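PDB 4QB7: fimbrium subunit Fim1C from Bacteroides vulgatus, which probably forms part of the tip of fimbriae, the surface filaments that mediate cell adhesion and biofilm formation. Local coordinates for residues I14-Y19 / W76-L81; A38-F43 / F93-P98; N66-W71 / A97-K102. One frame throughout, in Å; residues are numbered along the deposited sequence.

Interaction 1: I14-Y19 / W76-L81; sequences IGLDVY and WGYTNL. With SO4 (sulfate ion), chain O.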
loop_
_atom_site.group_PDB
_atom_site.type_symbol
_atom_site.label_atom_id
_atom_site.label_comp_id
_atom_site.label_asym_id
_atom_site.label_seq_id
_atom_site.Cartn_x
_atom_site.Cartn_y
_atom_site.Cartn_z
ATOM N N ILE A 14 0.805 30.817 7.494
ATOM C CA ILE A 14 0.970 29.727 6.552
ATOM C C ILE A 14 -0.318 28.945 6.486
ATOM O O ILE A 14 -0.793 28.441 7.501
ATOM C CB ILE A 14 2.201 28.853 6.935
ATOM C CG1 ILE A 14 3.479 29.720 6.890
ATOM C CG2 ILE A 14 2.324 27.603 6.025
ATOM C CD1 ILE A 14 4.610 29.215 7.571
ATOM N N GLY A 15 -0.890 28.907 5.292
ATOM C CA GLY A 15 -2.115 28.185 5.019
ATOM C C GLY A 15 -1.793 26.799 4.516
ATOM O O GLY A 15 -0.703 26.570 3.961
ATOM N N LEU A 16 -2.728 25.854 4.745
ATOM C CA LEU A 16 -2.557 24.479 4.296
ATOM C C LEU A 16 -3.668 24.092 3.378
ATOM O O LEU A 16 -4.814 24.459 3.602
ATOM C CB LEU A 16 -2.497 23.452 5.454
ATOM C CG LEU A 16 -1.545 23.677 6.610
ATOM C CD1 LEU A 16 -1.673 22.559 7.598
ATOM C CD2 LEU A 16 -0.115 23.807 6.137
ATOM N N ASP A 17 -3.343 23.262 2.400
ATOM C CA ASP A 17 -4.293 22.687 1.469
ATOM C C ASP A 17 -3.775 21.339 1.037
ATOM O O ASP A 17 -2.572 21.128 1.002
ATOM C CB ASP A 17 -4.518 23.618 0.263
ATOM C CG ASP A 17 -5.571 23.133 -0.717
ATOM O OD1 ASP A 17 -6.599 22.551 -0.256
ATOM O OD2 ASP A 17 -5.388 23.357 -1.938
ATOM N N VAL A 18 -4.675 20.413 0.760
ATOM C CA VAL A 18 -4.354 19.073 0.280
ATOM C C VAL A 18 -5.109 18.912 -1.020
ATOM O O VAL A 18 -6.315 19.167 -1.076
ATOM C CB VAL A 18 -4.638 17.954 1.298
ATOM C CG1 VAL A 18 -4.290 16.582 0.733
ATOM C CG2 VAL A 18 -3.891 18.200 2.595
ATOM N N TYR A 19 -4.366 18.594 -2.078
ATOM C CA TYR A 19 -4.869 18.437 -3.427
ATOM C C TYR A 19 -5.766 17.219 -3.494
ATOM O O TYR A 19 -5.446 16.189 -2.908
ATOM C CB TYR A 19 -3.694 18.344 -4.405
ATOM C CG TYR A 19 -4.043 17.912 -5.809
ATOM C CD1 TYR A 19 -4.142 16.563 -6.138
ATOM C CD2 TYR A 19 -4.175 18.847 -6.834
ATOM C CE1 TYR A 19 -4.440 16.154 -7.437
ATOM C CE2 TYR A 19 -4.450 18.450 -8.144
ATOM C CZ TYR A 19 -4.583 17.100 -8.441
ATOM O OH TYR A 19 -4.873 16.684 -9.722
ATOM N N TRP A 76 -7.867 23.001 6.782
ATOM C CA TRP A 76 -6.736 22.280 7.385
ATOM C C TRP A 76 -6.006 23.219 8.333
ATOM O O TRP A 76 -5.759 24.369 7.980
ATOM C CB TRP A 76 -5.741 21.760 6.337
ATOM C CG TRP A 76 -6.251 20.671 5.469
ATOM C CD1 TRP A 76 -6.742 20.789 4.202
ATOM C CD2 TRP A 76 -6.254 19.277 5.776
ATOM N NE1 TRP A 76 -7.088 19.553 3.714
ATOM C CE2 TRP A 76 -6.843 18.610 4.678
ATOM C CE3 TRP A 76 -5.891 18.526 6.913
ATOM C CZ2 TRP A 76 -7.014 17.221 4.655
ATOM C CZ3 TRP A 76 -6.079 17.152 6.893
ATOM C CH2 TRP A 76 -6.637 16.514 5.778
ATOM N N GLY A 77 -5.677 22.727 9.517
ATOM C CA GLY A 77 -4.981 23.495 10.533
ATOM C C GLY A 77 -3.940 22.713 11.294
ATOM O O GLY A 77 -3.829 21.488 11.170
ATOM N N TYR A 78 -3.149 23.445 12.061
ATOM C CA TYR A 78 -2.084 22.964 12.934
ATOM C C TYR A 78 -2.153 23.836 14.190
ATOM O O TYR A 78 -2.668 24.957 14.116
ATOM C CB TYR A 78 -0.711 22.996 12.220
ATOM C CG TYR A 78 -0.321 24.347 11.649
ATOM C CD1 TYR A 78 -0.770 24.753 10.396
ATOM C CD2 TYR A 78 0.536 25.197 12.337
ATOM C CE1 TYR A 78 -0.412 25.992 9.863
ATOM C CE2 TYR A 78 0.915 26.433 11.807
ATOM C CZ TYR A 78 0.430 26.831 10.572
ATOM O OH TYR A 78 0.775 28.053 10.040
ATOM N N THR A 79 -1.715 23.308 15.346
ATOM C CA THR A 79 -1.783 23.999 16.642
ATOM C C THR A 79 -0.639 25.029 16.827
ATOM O O THR A 79 -0.926 26.191 17.149
ATOM C CB THR A 79 -1.824 22.991 17.801
ATOM O OG1 THR A 79 -0.631 22.203 17.785
ATOM C CG2 THR A 79 -3.044 22.071 17.737
ATOM N N ASN A 80 0.634 24.622 16.624
ATOM C CA ASN A 80 1.786 25.524 16.799
ATOM C C ASN A 80 1.894 26.477 15.618
ATOM O O ASN A 80 2.493 26.113 14.609
ATOM C CB ASN A 80 3.099 24.735 16.982
ATOM C CG ASN A 80 3.132 23.891 18.225
ATOM O OD1 ASN A 80 2.929 22.674 18.176
ATOM N ND2 ASN A 80 3.370 24.524 19.369
ATOM N N LEU A 81 1.321 27.686 15.737
ATOM C CA LEU A 81 1.323 28.668 14.650
ATOM C C LEU A 81 2.712 29.167 14.244
ATOM O O LEU A 81 3.608 29.374 15.064
ATOM C CB LEU A 81 0.409 29.863 14.910
ATOM C CG LEU A 81 -0.438 30.232 13.681
ATOM C CD1 LEU A 81 -1.516 29.146 13.374
ATOM C CD2 LEU A 81 -1.041 31.614 13.830
HETATM S S SO4 O . -3.885 27.343 10.673
HETATM O O1 SO4 O . -5.318 27.257 10.974
HETATM O O2 SO4 O . -3.583 26.765 9.349
HETATM O O3 SO4 O . -3.476 28.749 10.649
HETATM O O4 SO4 O . -3.175 26.629 11.734
HETATM O O HOH W 1 -4.978 26.565 6.482
HETATM O O HOH W 2 -7.251 24.486 4.573
#
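Tyr78 reaches across to Ile14 and hydrogen-bonds it: its OH donates to Ile14 O over 3.0 Å, approaching in the carbonyl plane on a lone pair. The tyrosine CG sits between its own backbone N and carbonyl carbon (chi1 55°), which stands the ring up toward the 14-19 segment, part of a predicted propeptide. Leu16 uses both ends of its side chain, CB lying 3.8 Å from Trp76 CB while CD1 slants onto Tyr78 CD1 at 3.7 Å. Val18 holds CG1 anti to its backbone N (chi1 180°), which puts CG2 over one face of the Trp76 indole, 3.8 Å from the centroid of the five-membered ring, a CH-pi contact. An alanine in place of Tyr78 is likely to leave Ile14 O without this donor and Leu16 CD1 with a gap beside it. No direct backbone bond joins the strands; one water links Leu16 N to Trp76 O, another Leu16 O to Trp76 N. A sulfate, probably from the crystallisation liquor, lies over a face of the Tyr78 ring and accepts from Tyr78 N. An N-terminal strand thus lies beside a strand of the same mixed beta sheet in the fimbrillin fold, with waters between their backbones.

Interaction 2: A38-F43 / F93-P98; sequences AGFGIF and FFAYAP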
loop_
_atom_site.group_PDB
_atom_site.type_symbol
_atom_site.label_atom_id
_atom_site.label_comp_id
_atom_site.label_asym_id
_atom_site.label_seq_id
_atom_site.Cartn_x
_atom_site.Cartn_y
_atom_site.Cartn_z
ATOM N N ALA A 38 -6.485 10.480 11.025
ATOM C CA ALA A 38 -5.486 11.188 11.817
ATOM C C ALA A 38 -4.860 12.457 11.177
ATOM O O ALA A 38 -3.995 13.080 11.791
ATOM C CB ALA A 38 -4.376 10.198 12.147
ATOM N N GLY A 39 -5.262 12.811 9.966
ATOM C CA GLY A 39 -4.655 13.926 9.255
ATOM C C GLY A 39 -3.266 13.535 8.792
ATOM O O GLY A 39 -2.991 12.355 8.578
ATOM N N PHE A 40 -2.362 14.493 8.689
ATOM C CA PHE A 40 -1.001 14.215 8.226
ATOM C C PHE A 40 0.027 14.979 9.058
ATOM O O PHE A 40 -0.349 15.802 9.893
ATOM C CB PHE A 40 -0.878 14.556 6.716
ATOM C CG PHE A 40 -1.148 15.995 6.315
ATOM C CD1 PHE A 40 -2.450 16.439 6.079
ATOM C CD2 PHE A 40 -0.100 16.881 6.099
ATOM C CE1 PHE A 40 -2.700 17.751 5.685
ATOM C CE2 PHE A 40 -0.355 18.200 5.706
ATOM C CZ PHE A 40 -1.655 18.621 5.490
ATOM N N GLY A 41 1.302 14.661 8.847
ATOM C CA GLY A 41 2.425 15.296 9.526
ATOM C C GLY A 41 3.332 16.041 8.561
ATOM O O GLY A 41 3.608 15.545 7.466
ATOM N N ILE A 42 3.791 17.239 8.955
ATOM C CA ILE A 42 4.632 18.114 8.135
ATOM C C ILE A 42 6.023 18.280 8.715
ATOM O O ILE A 42 6.172 18.463 9.921
ATOM C CB ILE A 42 3.988 19.530 7.985
ATOM C CG1 ILE A 42 2.495 19.466 7.617
ATOM C CG2 ILE A 42 4.782 20.421 7.007
ATOM C CD1 ILE A 42 1.745 20.811 7.752
ATOM N N PHE A 43 7.027 18.286 7.824
ATOM C CA PHE A 43 8.417 18.657 8.054
ATOM C C PHE A 43 8.632 19.943 7.313
ATOM O O PHE A 43 8.189 20.053 6.173
ATOM C CB PHE A 43 9.398 17.602 7.559
ATOM C CG PHE A 43 9.389 16.278 8.280
ATOM C CD1 PHE A 43 8.567 15.238 7.846
ATOM C CD2 PHE A 43 10.291 16.022 9.305
ATOM C CE1 PHE A 43 8.611 13.979 8.468
ATOM C CE2 PHE A 43 10.322 14.779 9.942
ATOM C CZ PHE A 43 9.488 13.764 9.518
ATOM N N PHE A 93 9.007 22.136 2.432
ATOM C CA PHE A 93 8.074 21.255 3.103
ATOM C C PHE A 93 8.156 19.844 2.557
ATOM O O PHE A 93 8.531 19.627 1.401
ATOM C CB PHE A 93 6.635 21.803 2.961
ATOM C CG PHE A 93 6.434 23.187 3.544
ATOM C CD1 PHE A 93 6.707 24.325 2.790
ATOM C CD2 PHE A 93 5.975 23.353 4.848
ATOM C CE1 PHE A 93 6.550 25.604 3.341
ATOM C CE2 PHE A 93 5.814 24.629 5.394
ATOM C CZ PHE A 93 6.085 25.748 4.631
ATOM N N PHE A 94 7.827 18.887 3.437
ATOM C CA PHE A 94 7.642 17.450 3.215
ATOM C C PHE A 94 6.454 17.036 4.063
ATOM O O PHE A 94 6.182 17.674 5.085
ATOM C CB PHE A 94 8.901 16.626 3.573
ATOM C CG PHE A 94 10.138 17.022 2.814
ATOM C CD1 PHE A 94 10.377 16.527 1.535
ATOM C CD2 PHE A 94 11.062 17.901 3.371
ATOM C CE1 PHE A 94 11.525 16.905 0.831
ATOM C CE2 PHE A 94 12.218 18.264 2.670
ATOM C CZ PHE A 94 12.428 17.781 1.400
ATOM N N ALA A 95 5.757 15.982 3.670
ATOM C CA ALA A 95 4.612 15.511 4.437
ATOM C C ALA A 95 4.438 14.015 4.247
ATOM O O ALA A 95 4.871 13.483 3.227
ATOM C CB ALA A 95 3.353 16.246 4.005
ATOM N N TYR A 96 3.809 13.350 5.226
ATOM C CA TYR A 96 3.477 11.918 5.177
ATOM C C TYR A 96 2.101 11.711 5.843
ATOM O O TYR A 96 1.612 12.566 6.592
ATOM C CB TYR A 96 4.577 11.044 5.865
ATOM C CG TYR A 96 4.503 11.092 7.374
ATOM C CD1 TYR A 96 5.019 12.174 8.080
ATOM C CD2 TYR A 96 3.800 10.120 8.090
ATOM C CE1 TYR A 96 4.832 12.298 9.454
ATOM C CE2 TYR A 96 3.580 10.250 9.461
ATOM C CZ TYR A 96 4.097 11.345 10.135
ATOM O OH TYR A 96 3.934 11.467 11.490
ATOM N N ALA A 97 1.503 10.561 5.597
ATOM C CA ALA A 97 0.231 10.185 6.211
ATOM C C ALA A 97 0.094 8.664 6.193
ATOM O O ALA A 97 0.698 8.014 5.330
ATOM C CB ALA A 97 -0.952 10.861 5.532
ATOM N N PRO A 98 -0.629 8.068 7.180
ATOM C CA PRO A 98 -1.374 8.715 8.284
ATOM C C PRO A 98 -0.404 9.241 9.333
ATOM O O PRO A 98 0.707 8.732 9.434
ATOM C CB PRO A 98 -2.261 7.576 8.807
ATOM C CG PRO A 98 -1.471 6.345 8.526
ATOM C CD PRO A 98 -0.774 6.601 7.227
#
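Tyr96 turns its ring over Gly41 because its CG stands between the backbone N and the carbonyl carbon (chi1 77°); Phe43, with CG anti to its carbonyl carbon (chi1 -67°), sends CE1 obliquely to Tyr96 CD1, 4.0 Å away. The absence of a side chain at Gly41 leaves its place to the tyrosine ring, which passes 3.8 Å from Gly41 CA at its CE1 atom, with Gly41 N beyond one face near the rim.

The backbones are antiparallel. Gly41 with Tyr96 and Phe43 with Phe94 are hydrogen-bonded pairs, each joined by two reciprocal N-H to O bonds, and Ile42 with Ala95 forms the non-hydrogen-bonded pair between them. On the side of the sheet where Ile42 and Ala95 lie, Ile42 CG2 meets the edge of the Phe93 ring at CD2 (3.8 Å), while Phe40 brings CD2 to Ala95 CB (4.1 Å) and CB to Ala97 CB (3.9 Å). Strand 159-178 covers this side, Phe162 touching both Ile42 and Ala95.

Chemically the contact is greasy on both faces. Four backbone bonds join the pair, the intervening residues bond to neighbours such as Ala69, Glu67 and Asp143, alkyl and aromatic carbon does the packing, and the one side-chain polar end, that of Tyr96, is satisfied outside the strand pair, by Asn66 and the backbone N of Glu100.

Interaction 3: N66-W71 / A97-K102; sequences NEHATW and APYESK. With SO4 (sulfate ion), chain P.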
loop_
_atom_site.group_PDB
_atom_site.type_symbol
_atom_site.label_atom_id
_atom_site.label_comp_id
_atom_site.label_asym_id
_atom_site.label_seq_id
_atom_site.Cartn_x
_atom_site.Cartn_y
_atom_site.Cartn_z
ATOM N N ASN A 66 7.328 17.128 12.331
ATOM C CA ASN A 66 6.145 16.281 12.469
ATOM C C ASN A 66 4.965 17.102 13.026
ATOM O O ASN A 66 4.321 16.705 14.002
ATOM C CB ASN A 66 6.442 15.036 13.329
ATOM C CG ASN A 66 5.379 13.989 13.268
ATOM O OD1 ASN A 66 4.818 13.728 12.212
ATOM N ND2 ASN A 66 5.073 13.378 14.403
ATOM N N GLU A 67 4.709 18.274 12.409
ATOM C CA GLU A 67 3.597 19.155 12.782
ATOM C C GLU A 67 2.297 18.467 12.413
ATOM O O GLU A 67 2.144 18.050 11.275
ATOM C CB GLU A 67 3.716 20.524 12.096
ATOM C CG GLU A 67 2.743 21.568 12.614
ATOM C CD GLU A 67 2.875 21.917 14.082
ATOM O OE1 GLU A 67 4.018 22.133 14.550
ATOM O OE2 GLU A 67 1.829 21.979 14.766
ATOM N N HIS A 68 1.395 18.285 13.386
ATOM C CA HIS A 68 0.118 17.599 13.170
ATOM C C HIS A 68 -0.909 18.512 12.492
ATOM O O HIS A 68 -1.419 19.462 13.115
ATOM C CB HIS A 68 -0.443 17.056 14.495
ATOM C CG HIS A 68 -1.551 16.062 14.314
ATOM N ND1 HIS A 68 -2.347 15.675 15.374
ATOM C CD2 HIS A 68 -1.965 15.413 13.198
ATOM C CE1 HIS A 68 -3.195 14.795 14.881
ATOM N NE2 HIS A 68 -3.002 14.606 13.577
ATOM N N ALA A 69 -1.199 18.210 11.207
ATOM C CA ALA A 69 -2.180 18.915 10.388
ATOM C C ALA A 69 -3.482 18.121 10.361
ATOM O O ALA A 69 -3.486 16.938 10.000
ATOM C CB ALA A 69 -1.648 19.122 8.986
ATOM N N THR A 70 -4.578 18.746 10.814
ATOM C CA THR A 70 -5.889 18.096 10.860
ATOM C C THR A 70 -6.948 18.975 10.204
ATOM O O THR A 70 -6.767 20.193 10.085
ATOM C CB THR A 70 -6.303 17.768 12.311
ATOM O OG1 THR A 70 -6.369 18.966 13.095
ATOM C CG2 THR A 70 -5.417 16.748 12.954
ATOM N N TRP A 71 -8.081 18.349 9.831
ATOM C CA TRP A 71 -9.225 18.998 9.215
ATOM C C TRP A 71 -10.291 19.336 10.276
ATOM O O TRP A 71 -10.715 18.457 11.031
ATOM C CB TRP A 71 -9.777 18.067 8.149
ATOM C CG TRP A 71 -10.956 18.600 7.401
ATOM C CD1 TRP A 71 -12.266 18.263 7.583
ATOM C CD2 TRP A 71 -10.926 19.519 6.299
ATOM N NE1 TRP A 71 -13.051 18.895 6.650
ATOM C CE2 TRP A 71 -12.258 19.692 5.862
ATOM C CE3 TRP A 71 -9.901 20.211 5.632
ATOM C CZ2 TRP A 71 -12.582 20.494 4.761
ATOM C CZ3 TRP A 71 -10.225 21.009 4.547
ATOM C CH2 TRP A 71 -11.546 21.133 4.113
ATOM N N ALA A 97 1.503 10.561 5.597
ATOM C CA ALA A 97 0.231 10.185 6.211
ATOM C C ALA A 97 0.094 8.664 6.193
ATOM O O ALA A 97 0.698 8.014 5.330
ATOM C CB ALA A 97 -0.952 10.861 5.532
ATOM N N PRO A 98 -0.629 8.068 7.180
ATOM C CA PRO A 98 -1.374 8.715 8.284
ATOM C C PRO A 98 -0.404 9.241 9.333
ATOM O O PRO A 98 0.707 8.732 9.434
ATOM C CB PRO A 98 -2.261 7.576 8.807
ATOM C CG PRO A 98 -1.471 6.345 8.526
ATOM C CD PRO A 98 -0.774 6.601 7.227
ATOM N N TYR A 99 -0.800 10.271 10.079
ATOM C CA TYR A 99 0.060 10.869 11.098
ATOM C C TYR A 99 0.449 9.879 12.217
ATOM O O TYR A 99 -0.387 9.114 12.686
ATOM C CB TYR A 99 -0.647 12.077 11.686
ATOM C CG TYR A 99 0.084 12.744 12.827
ATOM C CD1 TYR A 99 1.110 13.653 12.587
ATOM C CD2 TYR A 99 -0.307 12.534 14.150
ATOM C CE1 TYR A 99 1.786 14.270 13.636
ATOM C CE2 TYR A 99 0.329 13.184 15.203
ATOM C CZ TYR A 99 1.388 14.037 14.942
ATOM O OH TYR A 99 2.015 14.681 15.979
ATOM N N GLU A 100 1.709 9.940 12.658
ATOM C CA GLU A 100 2.276 9.145 13.752
ATOM C C GLU A 100 2.496 10.045 14.970
ATOM O O GLU A 100 3.326 10.952 14.903
ATOM C CB GLU A 100 3.602 8.506 13.282
ATOM C CG GLU A 100 4.332 7.670 14.320
ATOM C CD GLU A 100 3.517 6.554 14.925
ATOM O OE1 GLU A 100 3.268 5.555 14.217
ATOM O OE2 GLU A 100 3.090 6.698 16.091
ATOM N N SER A 101 1.756 9.837 16.067
ATOM C CA SER A 101 1.903 10.706 17.257
ATOM C C SER A 101 3.115 10.324 18.123
ATOM O O SER A 101 3.559 11.145 18.925
ATOM C CB SER A 101 0.635 10.722 18.106
ATOM O OG SER A 101 0.338 9.438 18.621
ATOM N N LYS A 102 3.657 9.106 17.942
ATOM C CA LYS A 102 4.829 8.581 18.668
ATOM C C LYS A 102 5.929 8.253 17.625
ATOM O O LYS A 102 6.177 7.074 17.330
ATOM C CB LYS A 102 4.415 7.336 19.497
ATOM C CG LYS A 102 3.176 7.526 20.387
ATOM C CD LYS A 102 3.389 8.537 21.531
ATOM C CE LYS A 102 2.149 8.744 22.377
ATOM N NZ LYS A 102 1.159 9.650 21.726
HETATM S S SO4 P . 0.334 14.977 18.941
HETATM O O1 SO4 P . 1.711 14.780 18.484
HETATM O O2 SO4 P . -0.223 16.258 18.434
HETATM O O3 SO4 P . -0.525 13.884 18.484
HETATM O O4 SO4 P . 0.356 14.965 20.405
HETATM O O HOH W 3 4.082 16.645 16.637
#
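Tyr99 carries the contact, its ring stacked on that of His68. With CG anti to the backbone N (chi1 176°), the tyrosine extends from the chain and lies flat against the imidazole, centroids 3.7 Å apart and planes only 8° from parallel. His68 CD2 sits over the centre of the phenol ring, and His68 CB adds a CH-pi contact to the same ring. The other face of the imidazole rests on Thr70 CG2, so the histidine is sandwiched, and the bond from its NE2 to Ala38 O further fixes its rotation. Asn66 slants past Tyr99 as well, its amide nearly parallel to the ring plane and OD1 3.4 Å from Tyr99 CE1. At the hydroxyl end, one water donates to both Tyr99 OH and Asn66 O, and a sulfate, probably from the crystallisation liquor, accepts a hydrogen bond from Tyr99 OH.

Glu100 follows with its backbone carbonyl. Asn66 ND2 donates to Glu100 O at 3.0 Å, almost straight (161°) and nearly in the amide plane; with OD1 taken by Tyr96, the amide is gripped at both ends. The Glu100 carboxylate points elsewhere, OE1 taking the backbone N of Gln109 and OE2 those of Asp108 and Lys102. Ser101 OG then accepts from Lys102 NZ at 3.2 Å.

Asn66 and Glu67 both face Ile42, a G1 beta bulge in strand 64-72, at the corner the chain turns at Asn66. That strand runs between strand 40-47, paired through Phe40 and Ile42, and strand 75-77, while the loop 98-102 leaves the end of strand 90-97 and leads on toward strand 111-113, whose Leu113 touches Asn66 and Ile111 touches Glu100.

How the interactions relate
From the N terminus, the chain lays down 14-19, 38-43 and 66-71, then returns to them in the same order with 76-81, 93-98 and 97-102. Interaction 1 closes the first loop, interaction 2 the next and interaction 3 the last; interaction 1 crosses both others, while interactions 2 and 3 end on one shared stretch, at Ala97 and Pro98. All reach one mixed sheet. Phe40 packs against both Val18 and Trp76, joining interactions 1 and 2, and the probable hydrogen bond from Gly77 N to Thr70 O joins 1 to 3. Together they tie the N-terminal strand, strands 40-47, 64-72, 75-77 and 90-97, and the following loop.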